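Local coordinates for protein transcobalamin-1 (Homo sapiens, PDB 4KKI) that binds vitamin B12 with femtomolar affinity, protects it from the acidic environment of the stomach and serves in its transport, at residues A[67-70]-A[71-75]; A[257-260]-A[261-264]; A[273-276]-A[277-280]. All blocks are in the same frame, centred on the assembly; numbering follows the deposited sequence.

Contact 1: residues A[67-70]-A[71-75]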
ATOM      1  N   GLN A  67      -6.285   4.202  19.900  1.00 41.47           N
ATOM      2  CA  GLN A  67      -7.514   4.822  19.433  1.00 49.26           C
ATOM      3  C   GLN A  67      -7.355   6.335  19.403  1.00 37.90           C
ATOM      4  O   GLN A  67      -6.934   6.937  20.384  1.00 44.46           O
ATOM      5  CB  GLN A  67      -8.688   4.418  20.322  1.00 52.20           C
ATOM      6  CG  GLN A  67      -8.889   2.915  20.412  1.00 60.24           C
ATOM      7  CD  GLN A  67     -10.083   2.534  21.262  1.00 69.20           C
ATOM      8  OE1 GLN A  67      -9.945   2.231  22.447  1.00 75.55           O
ATOM      9  NE2 GLN A  67     -11.267   2.550  20.659  1.00 65.74           N
ATOM     10  N   ILE A  68      -7.663   6.938  18.262  1.00 45.65           N
ATOM     11  CA  ILE A  68      -7.617   8.388  18.126  1.00 43.95           C
ATOM     12  C   ILE A  68      -8.984   8.882  17.687  1.00 44.95           C
ATOM     13  O   ILE A  68      -9.403   8.650  16.552  1.00 51.30           O
ATOM     14  CB  ILE A  68      -6.556   8.834  17.104  1.00 48.55           C
ATOM     15  CG1 ILE A  68      -5.168   8.359  17.537  1.00 52.06           C
ATOM     16  CG2 ILE A  68      -6.575  10.348  16.947  1.00 40.12           C
ATOM     17  CD1 ILE A  68      -4.731   8.899  18.882  1.00 55.56           C
ATOM     18  N   GLN A  69      -9.671   9.561  18.597  1.00 43.75           N
ATOM     19  CA  GLN A  69     -11.058   9.966  18.390  1.00 48.65           C
ATOM     20  C   GLN A  69     -11.286  10.797  17.129  1.00 53.90           C
ATOM     21  O   GLN A  69     -12.180  10.495  16.340  1.00 50.03           O
ATOM     22  CB  GLN A  69     -11.581  10.721  19.610  1.00 46.76           C
ATOM     23  CG  GLN A  69     -13.052  11.081  19.517  1.00 58.88           C
ATOM     24  CD  GLN A  69     -13.940   9.853  19.429  1.00 63.96           C
ATOM     25  OE1 GLN A  69     -13.587   8.781  19.923  1.00 59.02           O
ATOM     26  NE2 GLN A  69     -15.094  10.001  18.789  1.00 60.65           N
ATOM     27  N   THR A  70     -10.482  11.844  16.951  1.00 43.52           N
ATOM     28  CA  THR A  70     -10.636  12.743  15.810  1.00 43.68           C
ATOM     29  C   THR A  70     -10.527  11.999  14.482  1.00 45.46           C
ATOM     30  O   THR A  70     -11.337  12.204  13.579  1.00 55.85           O
ATOM     31  CB  THR A  70      -9.593  13.876  15.834  1.00 43.23           C
ATOM     32  OG1 THR A  70      -8.286  13.318  16.014  1.00 39.48           O
ATOM     33  CG2 THR A  70      -9.886  14.845  16.966  1.00 43.70           C
ATOM     34  N   LEU A  71      -9.526  11.133  14.377  1.00 45.38           N
ATOM     35  CA  LEU A  71      -9.329  10.331  13.176  1.00 47.13           C
ATOM     36  C   LEU A  71     -10.445   9.305  13.020  1.00 41.18           C
ATOM     37  O   LEU A  71     -10.885   9.014  11.907  1.00 41.79           O
ATOM     38  CB  LEU A  71      -7.963   9.640  13.215  1.00 42.61           C
ATOM     39  CG  LEU A  71      -6.761  10.580  13.103  1.00 48.07           C
ATOM     40  CD1 LEU A  71      -5.463   9.854  13.423  1.00 39.36           C
ATOM     41  CD2 LEU A  71      -6.700  11.200  11.711  1.00 40.98           C
ATOM     42  N   MET A  72     -10.901   8.760  14.141  1.00 42.73           N
ATOM     43  CA  MET A  72     -12.005   7.811  14.137  1.00 49.63           C
ATOM     44  C   MET A  72     -13.276   8.458  13.585  1.00 52.31           C
ATOM     45  O   MET A  72     -13.979   7.866  12.764  1.00 41.00           O
ATOM     46  CB  MET A  72     -12.250   7.279  15.549  1.00 50.83           C
ATOM     47  CG  MET A  72     -13.475   6.394  15.669  1.00 67.53           C
ATOM     48  SD  MET A  72     -13.264   4.839  14.788  1.00 78.42           S
ATOM     49  CE  MET A  72     -11.875   4.151  15.686  1.00 89.76           C
ATOM     50  N   GLN A  73     -13.556   9.678  14.034  1.00 50.60           N
ATOM     51  CA  GLN A  73     -14.714  10.434  13.561  1.00 53.76           C
ATOM     52  C   GLN A  73     -14.590  10.755  12.078  1.00 52.97           C
ATOM     53  O   GLN A  73     -15.572  10.697  11.336  1.00 50.22           O
ATOM     54  CB  GLN A  73     -14.873  11.731  14.358  1.00 44.83           C
ATOM     55  CG  GLN A  73     -15.247  11.517  15.810  1.00 52.49           C
ATOM     56  CD  GLN A  73     -15.106  12.774  16.648  1.00 65.72           C
ATOM     57  OE1 GLN A  73     -15.352  12.756  17.853  1.00 79.51           O
ATOM     58  NE2 GLN A  73     -14.705  13.871  16.015  1.00 61.52           N
ATOM     59  N   LYS A  74     -13.380  11.100  11.651  1.00 47.32           N
ATOM     60  CA  LYS A  74     -13.137  11.398  10.249  1.00 55.71           C
ATOM     61  C   LYS A  74     -13.403  10.171   9.386  1.00 55.49           C
ATOM     62  O   LYS A  74     -13.999  10.276   8.316  1.00 55.54           O
ATOM     63  CB  LYS A  74     -11.702  11.886  10.032  1.00 53.42           C
ATOM     64  CG  LYS A  74     -11.396  12.230   8.579  1.00 53.91           C
ATOM     65  CD  LYS A  74      -9.945  12.630   8.382  1.00 50.90           C
ATOM     66  CE  LYS A  74      -9.651  12.901   6.912  1.00 55.97           C
ATOM     67  NZ  LYS A  74      -8.198  13.106   6.658  1.00 61.00           N
ATOM     68  N   MET A  75     -12.962   9.009   9.859  1.00 47.11           N
ATOM     69  CA  MET A  75     -13.102   7.783   9.083  1.00 48.92           C
ATOM     70  C   MET A  75     -14.563   7.394   8.913  1.00 47.79           C
ATOM     71  O   MET A  75     -14.987   7.013   7.823  1.00 54.15           O
ATOM     72  CB  MET A  75     -12.332   6.627   9.720  1.00 46.06           C
ATOM     73  CG  MET A  75     -12.409   5.343   8.906  1.00 44.13           C
ATOM     74  SD  MET A  75     -11.866   3.869   9.788  1.00 48.69           S
ATOM     75  CE  MET A  75     -13.068   3.792  11.113  1.00 44.74           C
TER
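Q69 and Q73, one helical turn apart at the start of helix 69-85, run across each other on the exposed side of the helix, their amide planes turned 72° apart. Q69 NE2 donates to Q73 OE1 over 2.9 Å, and the N-H points almost straight at the oxygen, at 164°. The acceptor lies in the amide plane of Q69, whereas the donor sits slightly tilted from the carbonyl plane of Q73. Q69 reaches this position because CG stands anti to the backbone N (chi1 -175°) and the chain then bends at chi2, which brings NE2 to within 3.3 Å of Q73 CG. Q73 OE1 also lies close to Q69 CG, inside the bend of that chain.

On the other side of the turn, I68 and L71 lie alongside each other and point the same way. Methyl CG2 of I68 meets L71 CD1 at 3.7 Å, and the pair packs against I44 of helix 37-45 and L61 of helix 55-63. T70 turns its hydroxyl to N47, while the long, straight side chain of K74 carries NZ to the backbone carbonyls of S46 and N49.

The backbone beneath has already settled into i to i+4 bonding: M72 N to I68 O at 2.8 Å, Q73 N to Q69 O at 2.8 Å, and K74 N to T70 O at 3.0 Å. With I68 in the N-cap position, this is the N-terminal turn of helix 69-85 in the alpha domain, apolar (I68, L71) toward helices 37-45 and 55-63 and polar (Q69, Q73) on the outer side.

Contact 2: residues A[257-260]-A[261-264]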
ATOM      1  N   TYR A 257       9.413 -20.450   5.949  1.00 57.40           N
ATOM      2  CA  TYR A 257      10.057 -20.460   4.645  1.00 57.67           C
ATOM      3  C   TYR A 257      11.395 -19.733   4.612  1.00 53.38           C
ATOM      4  O   TYR A 257      11.915 -19.436   3.538  1.00 64.26           O
ATOM      5  CB  TYR A 257       9.106 -19.883   3.596  1.00 59.93           C
ATOM      6  CG  TYR A 257       7.704 -20.441   3.691  1.00 52.39           C
ATOM      7  CD1 TYR A 257       7.379 -21.661   3.113  1.00 47.24           C
ATOM      8  CD2 TYR A 257       6.703 -19.749   4.365  1.00 61.25           C
ATOM      9  CE1 TYR A 257       6.098 -22.175   3.196  1.00 44.85           C
ATOM     10  CE2 TYR A 257       5.420 -20.258   4.456  1.00 57.98           C
ATOM     11  CZ  TYR A 257       5.123 -21.469   3.869  1.00 55.07           C
ATOM     12  OH  TYR A 257       3.848 -21.979   3.956  1.00 60.49           O
ATOM     13  N   TYR A 258      11.964 -19.490   5.782  1.00 58.02           N
ATOM     14  CA  TYR A 258      13.283 -18.891   5.848  1.00 59.00           C
ATOM     15  C   TYR A 258      13.966 -19.138   7.187  1.00 61.79           C
ATOM     16  O   TYR A 258      13.312 -19.360   8.196  1.00 58.39           O
ATOM     17  CB  TYR A 258      13.219 -17.399   5.513  1.00 52.30           C
ATOM     18  CG  TYR A 258      12.523 -16.544   6.537  1.00 50.25           C
ATOM     19  CD1 TYR A 258      11.164 -16.288   6.451  1.00 45.06           C
ATOM     20  CD2 TYR A 258      13.226 -15.980   7.582  1.00 44.48           C
ATOM     21  CE1 TYR A 258      10.529 -15.503   7.387  1.00 38.24           C
ATOM     22  CE2 TYR A 258      12.602 -15.195   8.518  1.00 43.27           C
ATOM     23  CZ  TYR A 258      11.255 -14.960   8.415  1.00 48.06           C
ATOM     24  OH  TYR A 258      10.644 -14.180   9.354  1.00 48.13           O
ATOM     25  N   ASN A 259      15.291 -19.109   7.175  1.00 60.29           N
ATOM     26  CA  ASN A 259      16.086 -19.327   8.376  1.00 65.63           C
ATOM     27  C   ASN A 259      16.428 -17.997   9.029  1.00 57.57           C
ATOM     28  O   ASN A 259      16.144 -16.939   8.471  1.00 51.34           O
ATOM     29  CB  ASN A 259      17.372 -20.082   8.033  1.00 76.59           C
ATOM     30  CG  ASN A 259      17.137 -21.224   7.058  1.00 90.87           C
ATOM     31  OD1 ASN A 259      16.758 -22.326   7.454  1.00 96.45           O
ATOM     32  ND2 ASN A 259      17.362 -20.962   5.775  1.00 89.36           N
ATOM     33  N   GLU A 260      17.048 -18.053  10.204  1.00 65.40           N
ATOM     34  CA  GLU A 260      17.437 -16.842  10.920  1.00 66.49           C
ATOM     35  C   GLU A 260      18.487 -16.041  10.154  1.00 70.23           C
ATOM     36  O   GLU A 260      18.573 -14.820  10.294  1.00 74.63           O
ATOM     37  CB  GLU A 260      17.962 -17.180  12.319  1.00 82.62           C
ATOM     38  CG  GLU A 260      19.242 -18.006  12.331  1.00 97.93           C
ATOM     39  CD  GLU A 260      20.045 -17.822  13.605  1.00106.71           C
ATOM     40  OE1 GLU A 260      21.028 -18.567  13.807  1.00107.59           O
ATOM     41  OE2 GLU A 260      19.697 -16.926  14.403  1.00111.29           O
ATOM     42  N   ASN A 261      19.285 -16.732   9.347  1.00 61.03           N
ATOM     43  CA  ASN A 261      20.360 -16.085   8.604  1.00 66.34           C
ATOM     44  C   ASN A 261      19.940 -15.627   7.208  1.00 66.85           C
ATOM     45  O   ASN A 261      20.768 -15.174   6.418  1.00 70.32           O
ATOM     46  CB  ASN A 261      21.598 -16.988   8.540  1.00 76.89           C
ATOM     47  CG  ASN A 261      21.264 -18.413   8.142  1.00 81.38           C
ATOM     48  OD1 ASN A 261      20.349 -18.656   7.356  1.00 92.01           O
ATOM     49  ND2 ASN A 261      22.004 -19.368   8.693  1.00 79.30           N
ATOM     50  N   ASP A 262      18.651 -15.748   6.909  1.00 62.86           N
ATOM     51  CA  ASP A 262      18.111 -15.221   5.663  1.00 48.66           C
ATOM     52  C   ASP A 262      17.648 -13.784   5.870  1.00 51.14           C
ATOM     53  O   ASP A 262      17.521 -13.016   4.914  1.00 53.43           O
ATOM     54  CB  ASP A 262      16.951 -16.082   5.159  1.00 57.47           C
ATOM     55  CG  ASP A 262      17.395 -17.467   4.722  1.00 61.91           C
ATOM     56  OD1 ASP A 262      18.564 -17.619   4.310  1.00 69.62           O
ATOM     57  OD2 ASP A 262      16.572 -18.404   4.786  1.00 53.69           O
ATOM     58  N   TRP A 263      17.404 -13.424   7.125  1.00 42.46           N
ATOM     59  CA  TRP A 263      16.899 -12.096   7.451  1.00 47.13           C
ATOM     60  C   TRP A 263      17.227 -11.690   8.881  1.00 50.46           C
ATOM     61  O   TRP A 263      16.947 -12.424   9.826  1.00 53.88           O
ATOM     62  CB  TRP A 263      15.384 -12.037   7.247  1.00 35.32           C
ATOM     63  CG  TRP A 263      14.792 -10.694   7.546  1.00 46.82           C
ATOM     64  CD1 TRP A 263      15.307  -9.475   7.208  1.00 46.65           C
ATOM     65  CD2 TRP A 263      13.576 -10.432   8.258  1.00 45.28           C
ATOM     66  NE1 TRP A 263      14.482  -8.471   7.657  1.00 44.42           N
ATOM     67  CE2 TRP A 263      13.413  -9.032   8.305  1.00 41.83           C
ATOM     68  CE3 TRP A 263      12.608 -11.244   8.856  1.00 38.71           C
ATOM     69  CZ2 TRP A 263      12.322  -8.429   8.926  1.00 43.99           C
ATOM     70  CZ3 TRP A 263      11.525 -10.643   9.472  1.00 40.79           C
ATOM     71  CH2 TRP A 263      11.389  -9.250   9.502  1.00 42.03           C
ATOM     72  N   ASN A 264      17.819 -10.512   9.029  1.00 59.36           N
ATOM     73  CA  ASN A 264      18.038  -9.924  10.340  1.00 53.41           C
ATOM     74  C   ASN A 264      16.960  -8.877  10.583  1.00 52.64           C
ATOM     75  O   ASN A 264      17.057  -7.751  10.091  1.00 56.75           O
ATOM     76  CB  ASN A 264      19.428  -9.289  10.408  1.00 51.63           C
ATOM     77  CG  ASN A 264      19.811  -8.854  11.814  1.00 58.08           C
ATOM     78  OD1 ASN A 264      18.955  -8.638  12.671  1.00 66.63           O
ATOM     79  ND2 ASN A 264      21.110  -8.717  12.052  1.00 64.06           N
TER
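The rings of Y258 and W263 meet obliquely, without stacking. The phenol end of Y258 comes up to the benzo edge of the indole, where Y258 OH lies near the ring plane at 3.6 Å from W263 CE3, and Y258 CE2 stands in that plane, 4.0 Å from the same carbon. Around the Y258 ring, W263 CE3 and D262 CB both approach at a slant. Y258 OH is hydrogen-bonded to L251 O and to the backbone N of E24, which fixes the end of the phenol, while W263 NE1 binds T268 OG1 at the start of the next helix. M248, L251 and F252 of helix 244-252 pack on the indole, and L229 of helix 213-229 on Y258.

The other flat groups are the amide of N259 and the carboxylate of D262, which cross with their planes 64° apart. A single oxygen, D262 OD2, takes two bonds from N259. The backbone N of N259 reaches it at 2.8 Å with a nearly linear N-H (173°), and N259 ND2 at 2.9 Å with a more bent one (130°). Both donors come from the same face of the carboxylate, above its plane. D262 CG lies beside its own backbone N, which turns the carboxylate back toward N259. In return D262 N donates to N259 O at 3.2 Å, well above the carbonyl plane.

Backbone and side chain of N259 and D262 thus clasp one another reciprocally across the two residues between them. In the loop joining helices 244-252 and 265-277 they form a type I beta turn, N259 to D262, whose last side chain reaches back to its first backbone N.

Contact 3: residues A[273-276]-A[277-280]; sequences LTEI and SQGA
The side chain of E275 leaves the last turn of helix 265-277 with its CB against the methyl of A280, 3.8 Å from A280 CB. From CG the chain bends at chi2, and OE1 comes up to the amide end of Q278, the carboxylate and amide planes 70° apart. The other tip atom, OE2, is hydrogen-bonded to T241 OG1, next to the cobalamin-binding residue N240.

Two residues further on, S277 OG reaches back to T274 O at 2.6 Å. The serine can do this because chi1 (62°) places the hydroxyl between its own backbone N and carbonyl carbon. T274 O also accepts from Q278 N at 3.2 Å, and the two donors approach from the same face of the carbonyl. The methyl CG2 of T274 and the side chain of Q278 lie side by side.

The backbone then closes the helix with two bonds directed back into its final turn: A280 N to E275 O at 3.0 Å and G279 N to I276 O at 2.9 Å. G279 takes a positive phi (80°), and the chain leaves the helix there, bringing the methyl of A280 over E275 O. This pattern is a Schellman motif, here ending helix 265-277 of the alpha domain, with the side chain of A280 about 8 Å from the bound cyanocobalamin.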
ATOM      1  N   LEU A 273      13.708   2.766  11.669  1.00 38.40           N
ATOM      2  CA  LEU A 273      13.662   3.768  12.733  1.00 45.71           C
ATOM      3  C   LEU A 273      14.512   4.987  12.380  1.00 43.18           C
ATOM      4  O   LEU A 273      14.150   6.122  12.690  1.00 46.59           O
ATOM      5  CB  LEU A 273      14.119   3.171  14.068  1.00 48.69           C
ATOM      6  CG  LEU A 273      13.206   2.117  14.700  1.00 56.24           C
ATOM      7  CD1 LEU A 273      13.844   1.529  15.952  1.00 58.88           C
ATOM      8  CD2 LEU A 273      11.838   2.705  15.019  1.00 48.91           C
ATOM      9  N   THR A 274      15.641   4.743  11.725  1.00 49.44           N
ATOM     10  CA  THR A 274      16.506   5.821  11.268  1.00 50.93           C
ATOM     11  C   THR A 274      15.785   6.671  10.229  1.00 45.67           C
ATOM     12  O   THR A 274      15.863   7.899  10.257  1.00 56.23           O
ATOM     13  CB  THR A 274      17.804   5.277  10.658  1.00 49.43           C
ATOM     14  OG1 THR A 274      18.510   4.516  11.643  1.00 53.42           O
ATOM     15  CG2 THR A 274      18.685   6.419  10.177  1.00 47.43           C
ATOM     16  N   GLU A 275      15.079   6.005   9.319  1.00 42.19           N
ATOM     17  CA  GLU A 275      14.313   6.693   8.285  1.00 43.60           C
ATOM     18  C   GLU A 275      13.241   7.593   8.891  1.00 45.67           C
ATOM     19  O   GLU A 275      13.042   8.719   8.439  1.00 53.47           O
ATOM     20  CB  GLU A 275      13.663   5.683   7.335  1.00 48.08           C
ATOM     21  CG  GLU A 275      14.642   4.798   6.579  1.00 55.54           C
ATOM     22  CD  GLU A 275      15.296   5.505   5.408  1.00 72.65           C
ATOM     23  OE1 GLU A 275      16.062   6.465   5.634  1.00 80.82           O
ATOM     24  OE2 GLU A 275      15.042   5.095   4.256  1.00 74.18           O
ATOM     25  N   ILE A 276      12.552   7.086   9.911  1.00 48.10           N
ATOM     26  CA  ILE A 276      11.505   7.842  10.592  1.00 45.54           C
ATOM     27  C   ILE A 276      12.042   9.147  11.170  1.00 46.66           C
ATOM     28  O   ILE A 276      11.438  10.208  11.002  1.00 51.52           O
ATOM     29  CB  ILE A 276      10.862   7.023  11.729  1.00 47.49           C
ATOM     30  CG1 ILE A 276      10.209   5.757  11.174  1.00 43.06           C
ATOM     31  CG2 ILE A 276       9.836   7.861  12.480  1.00 42.97           C
ATOM     32  CD1 ILE A 276       9.626   4.858  12.241  1.00 42.71           C
ATOM     33  N   SER A 277      13.185   9.063  11.842  1.00 40.52           N
ATOM     34  CA  SER A 277      13.791  10.230  12.469  1.00 50.61           C
ATOM     35  C   SER A 277      14.214  11.257  11.424  1.00 53.48           C
ATOM     36  O   SER A 277      14.292  12.451  11.709  1.00 56.05           O
ATOM     37  CB  SER A 277      14.993   9.817  13.320  1.00 51.51           C
ATOM     38  OG  SER A 277      15.996   9.217  12.521  1.00 65.13           O
ATOM     39  N   GLN A 278      14.478  10.785  10.211  1.00 48.46           N
ATOM     40  CA  GLN A 278      14.869  11.669   9.119  1.00 51.84           C
ATOM     41  C   GLN A 278      13.658  12.218   8.370  1.00 52.32           C
ATOM     42  O   GLN A 278      13.805  12.969   7.408  1.00 60.19           O
ATOM     43  CB  GLN A 278      15.810  10.943   8.160  1.00 55.75           C
ATOM     44  CG  GLN A 278      17.133  10.552   8.792  1.00 61.71           C
ATOM     45  CD  GLN A 278      17.952   9.636   7.910  1.00 74.59           C
ATOM     46  OE1 GLN A 278      17.439   9.060   6.950  1.00 80.25           O
ATOM     47  NE2 GLN A 278      19.233   9.495   8.231  1.00 78.02           N
ATOM     48  N   GLY A 279      12.465  11.842   8.820  1.00 53.36           N
ATOM     49  CA  GLY A 279      11.233  12.351   8.242  1.00 49.40           C
ATOM     50  C   GLY A 279      10.828  11.669   6.948  1.00 51.16           C
ATOM     51  O   GLY A 279      10.123  12.254   6.128  1.00 50.33           O
ATOM     52  N   ALA A 280      11.267  10.427   6.765  1.00 46.42           N
ATOM     53  CA  ALA A 280      10.965   9.688   5.541  1.00 46.51           C
ATOM     54  C   ALA A 280       9.488   9.318   5.446  1.00 49.05           C
ATOM     55  O   ALA A 280       8.970   9.077   4.357  1.00 49.35           O
ATOM     56  CB  ALA A 280      11.829   8.443   5.447  1.00 38.33           C
TER

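All three contacts belong to the N-terminal alpha domain and follow one another along the chain without touching. Contact 1 opens helix 69-85; contact 2 shapes the loop between helices 244-252 and 265-277; contact 3 ends helix 265-277, so contacts 2 and 3 bracket the same helix. The centres of contacts 2 and 3 lie 25 Å apart, as do those of contacts 1 and 3, whereas contacts 1 and 2 are 38 Å apart. Helix 37-45 is a shared neighbour, packing on I68 and L71 in contact 1 and on I276 in contact 3. They occur at a helix start, a helix connection and a helix end in the alpha6-alpha6 barrel, with contact 3 approaching the bound cobalamin.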